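Local coordinates for CELL division control protein 6 (Pyrobaculum aerophilum, PDB 1FNN), which binds ADP and magnesium through its AAA+ ATPase module and is probably involved in regulating the initiation of DNA replication, at residues E281-L286 / K345-T350; H289-L294 / K382-E387. All coordinates share one frame; numbering follows the deposited sequence.

Interaction 1. Residues E281-L286 / K345-T350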
loop_
_atom_site.group_PDB
_atom_site.type_symbol
_atom_site.label_atom_id
_atom_site.label_comp_id
_atom_site.label_asym_id
_atom_site.label_seq_id
_atom_site.Cartn_x
_atom_site.Cartn_y
_atom_site.Cartn_z
ATOM N N GLU A 281 22.191 -15.589 -1.275
ATOM C CA GLU A 281 22.110 -16.642 -0.292
ATOM C C GLU A 281 21.032 -17.666 -0.658
ATOM O O GLU A 281 21.266 -18.864 -0.503
ATOM C CB GLU A 281 21.777 -16.068 1.084
ATOM C CG GLU A 281 22.797 -15.113 1.671
ATOM C CD GLU A 281 22.350 -14.549 3.015
ATOM O OE1 GLU A 281 21.246 -14.931 3.472
ATOM O OE2 GLU A 281 23.097 -13.735 3.601
ATOM N N VAL A 282 19.878 -17.180 -1.109
ATOM C CA VAL A 282 18.802 -18.104 -1.474
ATOM C C VAL A 282 19.122 -18.804 -2.784
ATOM O O VAL A 282 18.969 -20.038 -2.815
ATOM C CB VAL A 282 17.405 -17.467 -1.504
ATOM C CG1 VAL A 282 16.359 -18.457 -2.006
ATOM C CG2 VAL A 282 17.032 -16.989 -0.099
ATOM N N LEU A 283 19.920 -18.183 -3.653
ATOM C CA LEU A 283 20.288 -18.875 -4.876
ATOM C C LEU A 283 21.255 -20.030 -4.607
ATOM O O LEU A 283 21.117 -21.111 -5.201
ATOM C CB LEU A 283 20.900 -17.912 -5.897
ATOM C CG LEU A 283 19.906 -16.787 -6.346
ATOM C CD1 LEU A 283 20.563 -15.953 -7.422
ATOM C CD2 LEU A 283 18.624 -17.398 -6.883
ATOM N N ILE A 284 22.199 -19.815 -3.716
ATOM C CA ILE A 284 23.294 -20.771 -3.492
ATOM C C ILE A 284 22.766 -22.154 -3.117
ATOM O O ILE A 284 23.221 -23.168 -3.659
ATOM C CB ILE A 284 24.256 -20.222 -2.409
ATOM C CG1 ILE A 284 25.162 -19.146 -3.008
ATOM C CG2 ILE A 284 25.098 -21.333 -1.790
ATOM C CD1 ILE A 284 26.028 -18.430 -1.996
ATOM N N GLY A 285 21.774 -22.174 -2.242
ATOM C CA GLY A 285 21.092 -23.353 -1.793
ATOM C C GLY A 285 20.232 -24.085 -2.806
ATOM O O GLY A 285 19.935 -25.244 -2.516
ATOM N N LEU A 286 19.815 -23.539 -3.942
ATOM C CA LEU A 286 19.001 -24.313 -4.872
ATOM C C LEU A 286 19.840 -25.524 -5.321
ATOM O O LEU A 286 21.019 -25.363 -5.685
ATOM C CB LEU A 286 18.606 -23.470 -6.097
ATOM C CG LEU A 286 17.918 -22.126 -5.711
ATOM C CD1 LEU A 286 17.553 -21.316 -6.939
ATOM C CD2 LEU A 286 16.721 -22.324 -4.793
ATOM N N LYS A 345 9.682 -19.309 -3.106
ATOM C CA LYS A 345 10.722 -18.437 -2.578
ATOM C C LYS A 345 10.632 -17.005 -3.093
ATOM O O LYS A 345 11.501 -16.205 -2.749
ATOM C CB LYS A 345 12.121 -19.028 -2.884
ATOM C CG LYS A 345 12.237 -20.411 -2.199
ATOM C CD LYS A 345 13.604 -21.036 -2.426
ATOM C CE LYS A 345 13.751 -22.203 -1.397
ATOM N NZ LYS A 345 15.122 -22.740 -1.659
ATOM N N GLY A 346 9.703 -16.659 -3.982
ATOM C CA GLY A 346 9.655 -15.250 -4.430
ATOM C C GLY A 346 10.688 -14.948 -5.499
ATOM O O GLY A 346 10.837 -13.789 -5.904
ATOM N N ILE A 347 11.310 -15.989 -6.083
ATOM C CA ILE A 347 12.320 -15.767 -7.114
ATOM C C ILE A 347 11.700 -15.475 -8.455
ATOM O O ILE A 347 12.183 -14.693 -9.275
ATOM C CB ILE A 347 13.303 -16.983 -7.204
ATOM C CG1 ILE A 347 14.035 -17.105 -5.876
ATOM C CG2 ILE A 347 14.333 -16.772 -8.311
ATOM C CD1 ILE A 347 14.818 -18.404 -5.681
ATOM N N VAL A 348 10.588 -16.159 -8.748
ATOM C CA VAL A 348 9.830 -16.038 -9.991
ATOM C C VAL A 348 8.358 -15.799 -9.626
ATOM O O VAL A 348 8.007 -16.101 -8.479
ATOM C CB VAL A 348 10.070 -17.430 -10.608
ATOM C CG1 VAL A 348 8.854 -18.310 -10.636
ATOM C CG2 VAL A 348 10.974 -17.423 -11.824
ATOM N N GLU A 349 7.567 -15.220 -10.523
ATOM C CA GLU A 349 6.123 -15.150 -10.254
ATOM C C GLU A 349 5.423 -15.929 -11.321
ATOM O O GLU A 349 5.932 -15.949 -12.459
ATOM C CB GLU A 349 5.678 -13.653 -10.271
ATOM C CG GLU A 349 6.343 -12.911 -9.088
ATOM C CD GLU A 349 7.698 -12.323 -9.452
ATOM O OE1 GLU A 349 7.931 -11.831 -10.578
ATOM O OE2 GLU A 349 8.609 -12.331 -8.590
ATOM N N THR A 350 4.304 -16.595 -11.050
ATOM C CA THR A 350 3.640 -17.321 -12.131
ATOM C C THR A 350 2.171 -16.919 -12.181
ATOM O O THR A 350 1.633 -16.494 -11.163
ATOM C CB THR A 350 3.680 -18.869 -11.939
ATOM O OG1 THR A 350 3.036 -19.193 -10.724
ATOM C CG2 THR A 350 5.134 -19.349 -11.845
HETATM O O HOH W 1 17.648 -21.731 -1.138
#
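V282 and K345 bring the two backbones to within 8.2 Å, CA to CA, and L283 and I347 are hardly farther apart at 8.8 Å. No direct hydrogen bond joins the segments; side chains and one water carry the contact. Segment 281-286 takes in nearly all of the short helix 280-285 and runs on to L286; 345-350 leaves helix 332-344 and runs into strand 349-352. Helix 332-344 ends in a Schellman motif, with G346 at positive phi (81°), where a CB would press on the carbonyl O of K345, a conformation that a residue with a side chain would adopt only with strain. Just beyond it, I347 points its side chain at the helix. Its CD1 meets three residues: V282 CG1 at 4.0 Å, L283 CD2 at 4.1 Å, and L286 CD1, which it approaches tip to tip. This belongs to the C-terminal winged-helix domain, where the short helix 280-285 packs against the junction between helix 332-344 and the first strand of the wing hairpin; L342 and L294 also touch I347 and extend the apolar cluster. K345 forms the more polar border. Its chain is extended beyond CG, and CD lies 3.8 Å from V282 CG1. V282 offers that methyl because CG1 stands anti to the backbone N (chi1 175°). K345 and L286 pass side by side, pointing opposite ways, which puts K345 NZ 3.5 Å from L286 CD2, a packing contact only. The ammonium hydrogen-bonds to a water, which accepts from K345 NZ at 2.8 Å and donates to V282 O at 2.7 Å, bridging the two segments; a long, weak ion pair also relates K345 to D341.

Interaction 2. Residues H289-L294 / K382-E387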
loop_
_atom_site.group_PDB
_atom_site.type_symbol
_atom_site.label_atom_id
_atom_site.label_comp_id
_atom_site.label_asym_id
_atom_site.label_seq_id
_atom_site.Cartn_x
_atom_site.Cartn_y
_atom_site.Cartn_z
ATOM N N HIS A 289 19.906 -28.543 -10.811
ATOM C CA HIS A 289 18.953 -28.464 -11.894
ATOM C C HIS A 289 17.921 -27.324 -11.705
ATOM O O HIS A 289 17.349 -26.941 -12.701
ATOM C CB HIS A 289 18.275 -29.832 -12.115
ATOM C CG HIS A 289 19.252 -30.584 -12.999
ATOM N ND1 HIS A 289 19.183 -30.541 -14.373
ATOM C CD2 HIS A 289 20.310 -31.378 -12.677
ATOM C CE1 HIS A 289 20.162 -31.289 -14.864
ATOM N NE2 HIS A 289 20.851 -31.800 -13.860
ATOM N N GLU A 290 17.594 -26.943 -10.502
ATOM C CA GLU A 290 16.736 -25.781 -10.239
ATOM C C GLU A 290 17.472 -24.497 -10.616
ATOM O O GLU A 290 16.858 -23.567 -11.141
ATOM C CB GLU A 290 16.302 -25.746 -8.776
ATOM C CG GLU A 290 15.328 -24.593 -8.438
ATOM C CD GLU A 290 14.649 -24.779 -7.098
ATOM O OE1 GLU A 290 14.031 -23.819 -6.586
ATOM O OE2 GLU A 290 14.705 -25.887 -6.504
ATOM N N LYS A 291 18.782 -24.389 -10.359
ATOM C CA LYS A 291 19.628 -23.340 -10.877
ATOM C C LYS A 291 19.631 -23.292 -12.394
ATOM O O LYS A 291 19.467 -22.243 -13.016
ATOM C CB LYS A 291 21.123 -23.399 -10.463
ATOM C CG LYS A 291 21.326 -23.180 -8.954
ATOM C CD LYS A 291 22.825 -23.038 -8.728
ATOM C CE LYS A 291 23.261 -22.576 -7.376
ATOM N NZ LYS A 291 23.161 -23.639 -6.337
ATOM N N LEU A 292 19.796 -24.425 -13.060
ATOM C CA LEU A 292 19.800 -24.535 -14.495
ATOM C C LEU A 292 18.418 -24.130 -15.037
ATOM O O LEU A 292 18.360 -23.451 -16.063
ATOM C CB LEU A 292 20.111 -26.005 -14.935
ATOM C CG LEU A 292 21.586 -26.436 -14.624
ATOM C CD1 LEU A 292 21.751 -27.952 -14.849
ATOM C CD2 LEU A 292 22.552 -25.661 -15.501
ATOM N N PHE A 293 17.368 -24.583 -14.385
ATOM C CA PHE A 293 16.025 -24.204 -14.829
ATOM C C PHE A 293 15.820 -22.664 -14.615
ATOM O O PHE A 293 15.271 -22.061 -15.522
ATOM C CB PHE A 293 15.010 -24.933 -13.970
ATOM C CG PHE A 293 13.603 -24.804 -14.528
ATOM C CD1 PHE A 293 13.311 -25.140 -15.821
ATOM C CD2 PHE A 293 12.605 -24.325 -13.686
ATOM C CE1 PHE A 293 12.024 -25.020 -16.333
ATOM C CE2 PHE A 293 11.304 -24.198 -14.185
ATOM C CZ PHE A 293 11.023 -24.544 -15.497
ATOM N N LEU A 294 16.304 -22.110 -13.513
ATOM C CA LEU A 294 16.162 -20.659 -13.332
ATOM C C LEU A 294 16.972 -19.928 -14.382
ATOM O O LEU A 294 16.462 -19.030 -15.103
ATOM C CB LEU A 294 16.589 -20.260 -11.918
ATOM C CG LEU A 294 16.595 -18.737 -11.640
ATOM C CD1 LEU A 294 15.167 -18.178 -11.779
ATOM C CD2 LEU A 294 17.126 -18.502 -10.232
ATOM N N LYS A 382 27.641 -17.807 -12.434
ATOM C CA LYS A 382 28.783 -17.981 -11.545
ATOM C C LYS A 382 28.568 -19.232 -10.667
ATOM O O LYS A 382 29.542 -19.933 -10.357
ATOM C CB LYS A 382 28.992 -16.785 -10.639
ATOM C CG LYS A 382 30.289 -16.646 -9.898
ATOM C CD LYS A 382 30.155 -16.263 -8.442
ATOM C CE LYS A 382 29.102 -15.240 -8.093
ATOM N NZ LYS A 382 29.009 -14.956 -6.637
ATOM N N LEU A 383 27.435 -19.291 -9.951
ATOM C CA LEU A 383 27.146 -20.388 -9.052
ATOM C C LEU A 383 27.108 -21.742 -9.758
ATOM O O LEU A 383 27.582 -22.709 -9.176
ATOM C CB LEU A 383 25.845 -20.168 -8.275
ATOM C CG LEU A 383 25.835 -18.860 -7.450
ATOM C CD1 LEU A 383 24.413 -18.606 -6.916
ATOM C CD2 LEU A 383 26.817 -18.893 -6.297
ATOM N N ILE A 384 26.516 -21.835 -10.929
ATOM C CA ILE A 384 26.489 -23.088 -11.674
ATOM C C ILE A 384 27.915 -23.539 -12.047
ATOM O O ILE A 384 28.324 -24.705 -11.878
ATOM C CB ILE A 384 25.646 -22.930 -12.918
ATOM C CG1 ILE A 384 24.168 -22.688 -12.474
ATOM C CG2 ILE A 384 25.793 -24.159 -13.823
ATOM C CD1 ILE A 384 23.316 -22.358 -13.674
ATOM N N LYS A 385 28.705 -22.593 -12.527
ATOM C CA LYS A 385 30.077 -22.828 -12.923
ATOM C C LYS A 385 30.881 -23.333 -11.744
ATOM O O LYS A 385 31.692 -24.256 -12.002
ATOM C CB LYS A 385 30.776 -21.613 -13.567
ATOM C CG LYS A 385 30.164 -21.459 -14.978
ATOM C CD LYS A 385 30.815 -20.300 -15.729
ATOM C CE LYS A 385 30.176 -20.244 -17.126
ATOM N NZ LYS A 385 30.441 -18.929 -17.788
ATOM N N GLU A 386 30.692 -22.730 -10.566
ATOM C CA GLU A 386 31.435 -23.215 -9.425
ATOM C C GLU A 386 31.031 -24.645 -9.068
ATOM O O GLU A 386 31.843 -25.435 -8.554
ATOM C CB GLU A 386 31.404 -22.261 -8.252
ATOM C CG GLU A 386 30.391 -22.277 -7.166
ATOM C CD GLU A 386 30.449 -21.110 -6.192
ATOM O OE1 GLU A 386 30.642 -19.944 -6.603
ATOM O OE2 GLU A 386 30.295 -21.357 -4.975
ATOM N N GLU A 387 29.724 -24.948 -9.054
ATOM C CA GLU A 387 29.284 -26.303 -8.666
ATOM C C GLU A 387 29.802 -27.296 -9.698
ATOM O O GLU A 387 30.140 -28.446 -9.356
ATOM C CB GLU A 387 27.776 -26.300 -8.508
ATOM C CG GLU A 387 26.916 -27.533 -8.471
ATOM C CD GLU A 387 25.580 -27.241 -7.767
ATOM O OE1 GLU A 387 25.046 -26.115 -7.919
ATOM O OE2 GLU A 387 25.065 -28.116 -7.057
#
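K291 lies alongside I384, the two side chains running in opposite directions, with K291 CB 3.7 Å from I384 CG1. Their CA atoms are also the nearest pair across the contact, 6.9 Å apart, although the axes of helix segments 289-294 and 382-387 approach only to 10.2 Å. The N-to-C directions make an angle of 145°, so the two helices of the winged-helix domain run roughly antiparallel. The tight part is apolar, the methylenes of K291 against I384 and L383. The lysine runs across L383, nearly perpendicular to it, its CE 3.6 Å from L383 CB. Beside them L292 CD2 sits 3.9 Å from I384 CD1 and equally near CG2, thus touching both branches of the isoleucine. Y318 and V321 of helix 311-324 pack on L292 too. A bend at the last torsion of K291 (chi4 75°) turns the ammonium out of the line of its chain, toward the carbonyl oxygens of I284 and L286, which accept its hydrogen bonds. The looser side is formed by the exposed E387, whose chain, extended beyond CG, slants over K291. Its OE1 is 3.5 Å from K291 NZ, a salt bridge with only a weak hydrogen bond. With an alanine at K291, the I284 and L286 carbonyl oxygens would probably lose this donor and E387 this countercharge, and a gap would open beside L383 and I384. The buried lysine thus works in two ways, its methylenes as apolar filling and its ammonium as a donor held chiefly by backbone oxygens, with the carboxylate probably a weaker, mainly electrostatic partner.

Interactions 1 and 2 have centres 12 Å apart and meet directly through K291. Its NZ lies 2.7 Å from I284 O and 2.8 Å from L286 O, so two hydrogen bonds tie the lysine of helix 288-304 to I284 of helix 280-285, the element that precedes it in the chain, and to L286 just after that helix. A second junction is apolar, I284 CG1 to L383 CD2 at 3.7 Å, and L294 touches both L283 and I347. Along the chain the segments alternate, so the two contacts interlock instead of nesting. Both lie away from the annotated ADP and magnesium sites, and their centres are about 24 and 35 Å from the centre of the chain.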